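PDB 3C24: putative oxidoreductase from Jannaschia sp., which probably acts as an NAD(P)-dependent oxidoreductase, pairing a Rossmann-type nucleotide-binding domain with a helical C-terminal part resembling that of 6-phosphogluconate dehydrogenases. Local coordinates for residues A[145-159]-A[173-187]. Sequence-based numbering, arbitrary orientation. Where two conformers were deposited one is given.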
loop_
_atom_site.group_PDB
_atom_site.type_symbol
_atom_site.label_atom_id
_atom_site.label_comp_id
_atom_site.label_asym_id
_atom_site.label_seq_id
_atom_site.Cartn_x
_atom_site.Cartn_y
_atom_site.Cartn_z
ATOM N N ILE A 145 2.060 -6.498 -18.560
ATOM C CA ILE A 145 3.408 -7.153 -18.478
ATOM C C ILE A 145 3.414 -8.115 -17.293
ATOM O O ILE A 145 3.640 -9.321 -17.453
ATOM C CB ILE A 145 4.572 -6.170 -18.409
ATOM C CG1 ILE A 145 4.452 -5.168 -19.580
ATOM C CG2 ILE A 145 5.888 -6.971 -18.514
ATOM C CD1 ILE A 145 5.364 -3.985 -19.492
ATOM N N ALA A 146 3.105 -7.550 -16.120
ATOM C CA ALA A 146 2.936 -8.326 -14.878
ATOM C C ALA A 146 1.571 -8.981 -14.868
ATOM O O ALA A 146 0.619 -8.443 -15.412
ATOM C CB ALA A 146 3.113 -7.436 -13.620
ATOM N N LYS A 147 1.497 -10.148 -14.239
ATOM C CA LYS A 147 0.248 -10.917 -14.123
ATOM C C LYS A 147 -0.744 -10.114 -13.262
ATOM O O LYS A 147 -0.363 -9.463 -12.293
ATOM C CB LYS A 147 0.492 -12.296 -13.486
ATOM C CG LYS A 147 1.416 -13.231 -14.251
ATOM C CD LYS A 147 1.647 -14.514 -13.464
ATOM C CE LYS A 147 2.537 -14.316 -12.240
ATOM N NZ LYS A 147 3.913 -13.804 -12.591
ATOM N N GLN A 148 -2.033 -10.217 -13.598
ATOM C CA GLN A 148 -3.090 -9.571 -12.828
ATOM C C GLN A 148 -4.365 -10.347 -13.001
ATOM O O GLN A 148 -4.505 -11.104 -13.959
ATOM C CB GLN A 148 -3.337 -8.147 -13.325
ATOM C CG GLN A 148 -4.012 -8.080 -14.717
ATOM C CD GLN A 148 -4.299 -6.643 -15.137
ATOM O OE1 GLN A 148 -4.631 -5.789 -14.307
ATOM N NE2 GLN A 148 -4.179 -6.361 -16.438
ATOM N N ALA A 149 -5.273 -10.131 -12.075
ATOM C CA ALA A 149 -6.646 -10.611 -12.201
ATOM C C ALA A 149 -7.494 -9.472 -12.854
ATOM O O ALA A 149 -7.085 -8.309 -12.913
ATOM C CB ALA A 149 -7.213 -10.939 -10.793
ATOM N N ILE A 150 -8.665 -9.817 -13.373
ATOM C CA ILE A 150 -9.602 -8.836 -13.920
ATOM C C ILE A 150 -11.025 -9.159 -13.440
ATOM O O ILE A 150 -11.286 -10.248 -12.911
ATOM C CB ILE A 150 -9.566 -8.800 -15.464
ATOM C CG1 ILE A 150 -10.131 -10.093 -16.069
ATOM C CG2 ILE A 150 -8.106 -8.571 -15.972
ATOM C CD1 ILE A 150 -10.238 -10.017 -17.639
ATOM N N VAL A 151 -11.916 -8.181 -13.617
ATOM C CA VAL A 151 -13.345 -8.333 -13.278
ATOM C C VAL A 151 -14.199 -7.985 -14.485
ATOM O O VAL A 151 -13.900 -7.027 -15.224
ATOM C CB VAL A 151 -13.771 -7.471 -12.053
ATOM C CG1 VAL A 151 -13.110 -7.993 -10.771
ATOM C CG2 VAL A 151 -13.485 -5.974 -12.309
ATOM N N CYS A 152 -15.238 -8.780 -14.707
ATOM C CA CYS A 152 -16.118 -8.598 -15.852
ATOM C C CYS A 152 -17.561 -8.806 -15.501
ATOM O O CYS A 152 -17.896 -9.615 -14.643
ATOM C CB CYS A 152 -15.788 -9.637 -16.934
ATOM S SG CYS A 152 -14.081 -9.674 -17.564
ATOM N N ALA A 153 -18.415 -8.093 -16.229
ATOM C CA ALA A 153 -19.842 -8.222 -16.104
ATOM C C ALA A 153 -20.551 -8.205 -17.429
ATOM O O ALA A 153 -20.233 -7.415 -18.329
ATOM C CB ALA A 153 -20.396 -7.072 -15.279
ATOM N N LEU A 154 -21.505 -9.109 -17.563
ATOM C CA LEU A 154 -22.424 -9.095 -18.682
ATOM C C LEU A 154 -23.562 -8.175 -18.278
ATOM O O LEU A 154 -24.399 -8.494 -17.410
ATOM C CB LEU A 154 -22.949 -10.491 -19.011
ATOM C CG LEU A 154 -23.863 -10.609 -20.218
ATOM C CD1 LEU A 154 -23.159 -10.155 -21.567
ATOM C CD2 LEU A 154 -24.345 -12.077 -20.317
HETATM N N MSE A 155 -23.572 -6.976 -18.859
HETATM C CA MSE A 155 -24.595 -5.975 -18.506
HETATM C C MSE A 155 -25.916 -6.325 -19.144
HETATM O O MSE A 155 -26.977 -6.158 -18.562
HETATM C CB MSE A 155 -24.156 -4.564 -18.915
HETATM C CG MSE A 155 -25.221 -3.528 -18.730
HETATM SE SE MSE A 155 -24.471 -1.825 -19.266
HETATM C CE MSE A 155 -26.057 -0.753 -19.157
ATOM N N GLN A 156 -25.838 -6.726 -20.396
ATOM C CA GLN A 156 -27.021 -7.177 -21.099
ATOM C C GLN A 156 -26.610 -8.030 -22.278
ATOM O O GLN A 156 -25.521 -7.899 -22.842
ATOM C CB GLN A 156 -27.893 -5.993 -21.536
ATOM C CG GLN A 156 -27.403 -5.247 -22.663
ATOM C CD GLN A 156 -28.440 -4.288 -23.231
ATOM O OE1 GLN A 156 -28.931 -3.426 -22.522
ATOM N NE2 GLN A 156 -28.685 -4.373 -24.543
ATOM N N GLY A 157 -27.501 -8.915 -22.664
ATOM C CA GLY A 157 -27.258 -9.773 -23.827
ATOM C C GLY A 157 -27.271 -11.236 -23.487
ATOM O O GLY A 157 -27.408 -11.621 -22.319
ATOM N N PRO A 158 -27.145 -12.069 -24.498
ATOM C CA PRO A 158 -27.139 -13.505 -24.322
ATOM C C PRO A 158 -25.978 -13.997 -23.480
ATOM O O PRO A 158 -24.863 -13.517 -23.601
ATOM C CB PRO A 158 -26.982 -14.049 -25.743
ATOM C CG PRO A 158 -26.696 -12.968 -26.596
ATOM C CD PRO A 158 -27.011 -11.679 -25.907
ATOM N N GLU A 159 -26.269 -15.014 -22.678
ATOM C CA GLU A 159 -25.299 -15.649 -21.791
ATOM C C GLU A 159 -24.010 -16.062 -22.469
ATOM O O GLU A 159 -22.901 -15.900 -21.933
ATOM C CB GLU A 159 -25.917 -16.896 -21.189
ATOM C CG GLU A 159 -25.009 -17.702 -20.265
ATOM C CD GLU A 159 -24.512 -16.952 -19.021
ATOM O OE1 GLU A 159 -25.046 -15.880 -18.615
ATOM O OE2 GLU A 159 -23.589 -17.503 -18.403
ATOM N N TRP A 173 -5.605 -7.588 -21.714
ATOM C CA TRP A 173 -4.962 -7.304 -20.435
ATOM C C TRP A 173 -4.053 -8.399 -19.938
ATOM O O TRP A 173 -3.706 -8.445 -18.750
ATOM C CB TRP A 173 -6.027 -6.986 -19.371
ATOM C CG TRP A 173 -6.787 -5.714 -19.671
ATOM C CD1 TRP A 173 -6.271 -4.590 -20.157
ATOM C CD2 TRP A 173 -8.182 -5.449 -19.409
ATOM N NE1 TRP A 173 -7.242 -3.627 -20.273
ATOM C CE2 TRP A 173 -8.425 -4.129 -19.818
ATOM C CE3 TRP A 173 -9.243 -6.203 -18.889
ATOM C CZ2 TRP A 173 -9.678 -3.536 -19.730
ATOM C CZ3 TRP A 173 -10.506 -5.603 -18.787
ATOM C CH2 TRP A 173 -10.703 -4.278 -19.218
ATOM N N SER A 174 -3.650 -9.269 -20.872
ATOM C CA SER A 174 -2.744 -10.400 -20.565
ATOM C C SER A 174 -1.426 -9.885 -19.999
ATOM O O SER A 174 -0.946 -8.869 -20.434
ATOM C CB SER A 174 -2.456 -11.279 -21.782
ATOM O OG SER A 174 -1.733 -10.558 -22.742
ATOM N N PRO A 175 -0.801 -10.652 -19.097
ATOM C CA PRO A 175 -1.274 -11.958 -18.647
ATOM C C PRO A 175 -2.248 -11.867 -17.508
ATOM O O PRO A 175 -2.033 -11.137 -16.547
ATOM C CB PRO A 175 0.030 -12.673 -18.229
ATOM C CG PRO A 175 0.939 -11.584 -17.858
ATOM C CD PRO A 175 0.631 -10.452 -18.783
ATOM N N VAL A 176 -3.354 -12.588 -17.637
ATOM C CA VAL A 176 -4.421 -12.597 -16.623
ATOM C C VAL A 176 -4.467 -13.938 -15.949
ATOM O O VAL A 176 -4.526 -14.994 -16.599
ATOM C CB VAL A 176 -5.815 -12.290 -17.287
ATOM C CG1 VAL A 176 -6.992 -12.431 -16.279
ATOM C CG2 VAL A 176 -5.813 -10.928 -17.956
ATOM N N THR A 177 -4.511 -13.899 -14.639
ATOM C CA THR A 177 -4.519 -15.115 -13.871
ATOM C C THR A 177 -5.910 -15.619 -13.618
ATOM O O THR A 177 -6.168 -16.802 -13.693
ATOM C CB THR A 177 -3.826 -14.897 -12.525
ATOM O OG1 THR A 177 -4.377 -13.752 -11.884
ATOM C CG2 THR A 177 -2.361 -14.669 -12.748
ATOM N N ARG A 178 -6.748 -14.699 -13.200
ATOM C CA ARG A 178 -8.142 -14.965 -12.826
ATOM C C ARG A 178 -9.074 -13.912 -13.405
ATOM O O ARG A 178 -8.750 -12.751 -13.405
ATOM C CB ARG A 178 -8.305 -14.878 -11.290
ATOM C CG ARG A 178 -7.551 -15.881 -10.488
ATOM C CD ARG A 178 -7.843 -15.810 -8.994
ATOM N NE ARG A 178 -7.109 -14.765 -8.284
ATOM C CZ ARG A 178 -5.831 -14.863 -7.971
ATOM N NH1 ARG A 178 -5.146 -15.951 -8.295
ATOM N NH2 ARG A 178 -5.234 -13.883 -7.328
ATOM N N THR A 179 -10.232 -14.371 -13.873
ATOM C CA THR A 179 -11.299 -13.512 -14.345
ATOM C C THR A 179 -12.522 -13.733 -13.498
ATOM O O THR A 179 -13.162 -14.782 -13.563
ATOM C CB THR A 179 -11.658 -13.842 -15.797
ATOM O OG1 THR A 179 -10.454 -13.759 -16.582
ATOM C CG2 THR A 179 -12.646 -12.885 -16.349
ATOM N N HIS A 180 -12.842 -12.703 -12.729
ATOM C CA HIS A 180 -13.980 -12.698 -11.802
ATOM C C HIS A 180 -15.234 -12.112 -12.448
ATOM O O HIS A 180 -15.250 -10.985 -12.880
ATOM C CB HIS A 180 -13.665 -11.861 -10.575
ATOM C CG HIS A 180 -12.442 -12.306 -9.832
ATOM N ND1 HIS A 180 -12.440 -13.422 -9.017
ATOM C CD2 HIS A 180 -11.208 -11.767 -9.753
ATOM C CE1 HIS A 180 -11.236 -13.559 -8.488
ATOM N NE2 HIS A 180 -10.478 -12.559 -8.897
ATOM N N ARG A 181 -16.271 -12.936 -12.530
ATOM C CA ARG A 181 -17.566 -12.523 -13.041
ATOM C C ARG A 181 -18.423 -11.938 -11.944
ATOM O O ARG A 181 -18.588 -12.532 -10.863
ATOM C CB ARG A 181 -18.348 -13.673 -13.695
ATOM C CG ARG A 181 -19.694 -13.207 -14.326
ATOM C CD ARG A 181 -20.341 -14.308 -15.132
ATOM N NE ARG A 181 -21.576 -13.836 -15.746
ATOM C CZ ARG A 181 -22.286 -14.551 -16.617
ATOM N NH1 ARG A 181 -21.854 -15.727 -17.016
ATOM N NH2 ARG A 181 -23.420 -14.055 -17.125
ATOM N N VAL A 182 -18.887 -10.732 -12.202
ATOM C CA VAL A 182 -19.798 -10.001 -11.295
ATOM C C VAL A 182 -20.977 -9.390 -12.056
ATOM O O VAL A 182 -21.040 -9.410 -13.289
ATOM C CB VAL A 182 -19.071 -8.866 -10.565
ATOM C CG1 VAL A 182 -17.971 -9.383 -9.607
ATOM C CG2 VAL A 182 -18.471 -7.852 -11.554
ATOM N N THR A 183 -21.899 -8.812 -11.310
ATOM C CA THR A 183 -22.990 -8.056 -11.928
ATOM C C THR A 183 -22.511 -6.657 -12.216
ATOM O O THR A 183 -21.486 -6.204 -11.680
ATOM C CB THR A 183 -24.231 -7.934 -11.021
ATOM O OG1 THR A 183 -23.923 -7.150 -9.861
ATOM C CG2 THR A 183 -24.726 -9.331 -10.602
ATOM N N THR A 184 -23.278 -5.939 -13.026
ATOM C CA THR A 184 -22.979 -4.547 -13.351
ATOM C C THR A 184 -22.853 -3.724 -12.068
ATOM O O THR A 184 -21.901 -2.964 -11.898
ATOM C CB THR A 184 -24.060 -3.921 -14.239
ATOM O OG1 THR A 184 -24.161 -4.701 -15.425
ATOM C CG2 THR A 184 -23.744 -2.441 -14.626
ATOM N N GLU A 185 -23.809 -3.889 -11.160
ATOM C CA GLU A 185 -23.773 -3.119 -9.905
ATOM C C GLU A 185 -22.584 -3.466 -9.001
ATOM O O GLU A 185 -21.945 -2.593 -8.394
ATOM C CB GLU A 185 -25.086 -3.264 -9.152
ATOM C CG GLU A 185 -25.100 -2.420 -7.888
ATOM C CD GLU A 185 -26.482 -2.340 -7.258
ATOM O OE1 GLU A 185 -26.841 -3.263 -6.486
ATOM O OE2 GLU A 185 -27.192 -1.345 -7.556
ATOM N N GLN A 186 -22.285 -4.760 -8.935
ATOM C CA GLN A 186 -21.134 -5.218 -8.181
ATOM C C GLN A 186 -19.845 -4.624 -8.753
ATOM O O GLN A 186 -18.964 -4.159 -7.998
ATOM C CB GLN A 186 -21.070 -6.739 -8.143
ATOM C CG GLN A 186 -22.106 -7.373 -7.202
ATOM C CD GLN A 186 -22.132 -8.867 -7.300
ATOM O OE1 GLN A 186 -21.846 -9.419 -8.357
ATOM N NE2 GLN A 186 -22.503 -9.543 -6.199
ATOM N N LEU A 187 -19.728 -4.566 -10.092
ATOM C CA LEU A 187 -18.515 -4.013 -10.696
ATOM C C LEU A 187 -18.396 -2.537 -10.349
ATOM O O LEU A 187 -17.309 -2.050 -10.034
ATOM C CB LEU A 187 -18.519 -4.166 -12.204
ATOM C CG LEU A 187 -17.148 -4.447 -12.823
ATOM C CD1 LEU A 187 -17.356 -4.795 -14.287
ATOM C CD2 LEU A 187 -16.129 -3.350 -12.683
HETATM O O HOH W 1 -1.498 -8.039 -16.976
HETATM O O HOH W 2 -22.112 -10.909 -15.355
HETATM O O HOH W 3 -24.916 -8.112 -14.653
HETATM O O HOH W 4 -26.925 -5.105 -16.035
#
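Ile150 packs tightly against three residues of the neighbouring segment. Its CG1, held between the backbone N and the carbonyl carbon (chi1 68°), runs side by side with Thr179, whose OG1 is hydrogen-bonded to Glu170, while CG2 reaches Val176 CG2 at 3.8 Å and Trp173 CE3 at 3.9 Å. On this same face Cys152 SG meets Thr179 CG2, and Cys169, Glu170 and Tyr162 of helix 160-172 cover the group. Beneath the side chains the backbones pair in parallel: Ile150 N gives to Arg178 O and Ile150 O takes His180 N, a nearly straight bond, before Cys152 continues the pattern with His180 and Val182. At the start of its strand Gln148 reaches the residue that follows helix 160-172: its NE2 meets a lone pair of Trp173 O at 3.1 Å, in the carbonyl plane, and that oxygen lies close to the amide plane of Gln148. This helps to fix the amide, whose OE1 takes a weak hydrogen bond from His125 N.

The two strands and helix 160-172 form a beta-alpha-beta unit, with 176-181 the outermost strand on its side within this chain. The edge strand carries a bulge, spending three steps, Val176 to Thr179, where its neighbour spends two, Gln148 to Ile150. On the other face, Val151 CG2 touches Leu187 CD2 at 3.7 Å, joining the sheet to the start of helix 184-217; here His180 NE2 is hydrogen-bonded to Asp226 OD2 of the second subunit.

Beyond Ala153 strand 148-156 runs on while the chain from Val182 turns off into helix 184-217, and waters bridge the two. Across this looser end Arg181, exposed and extended (chi1 -176°), forms a two-pronged salt bridge with Glu159: NH1 binds OE2 at 2.8 Å and NH2 binds OE1 at 2.9 Å, on the syn side but tilted out of the carboxylate plane.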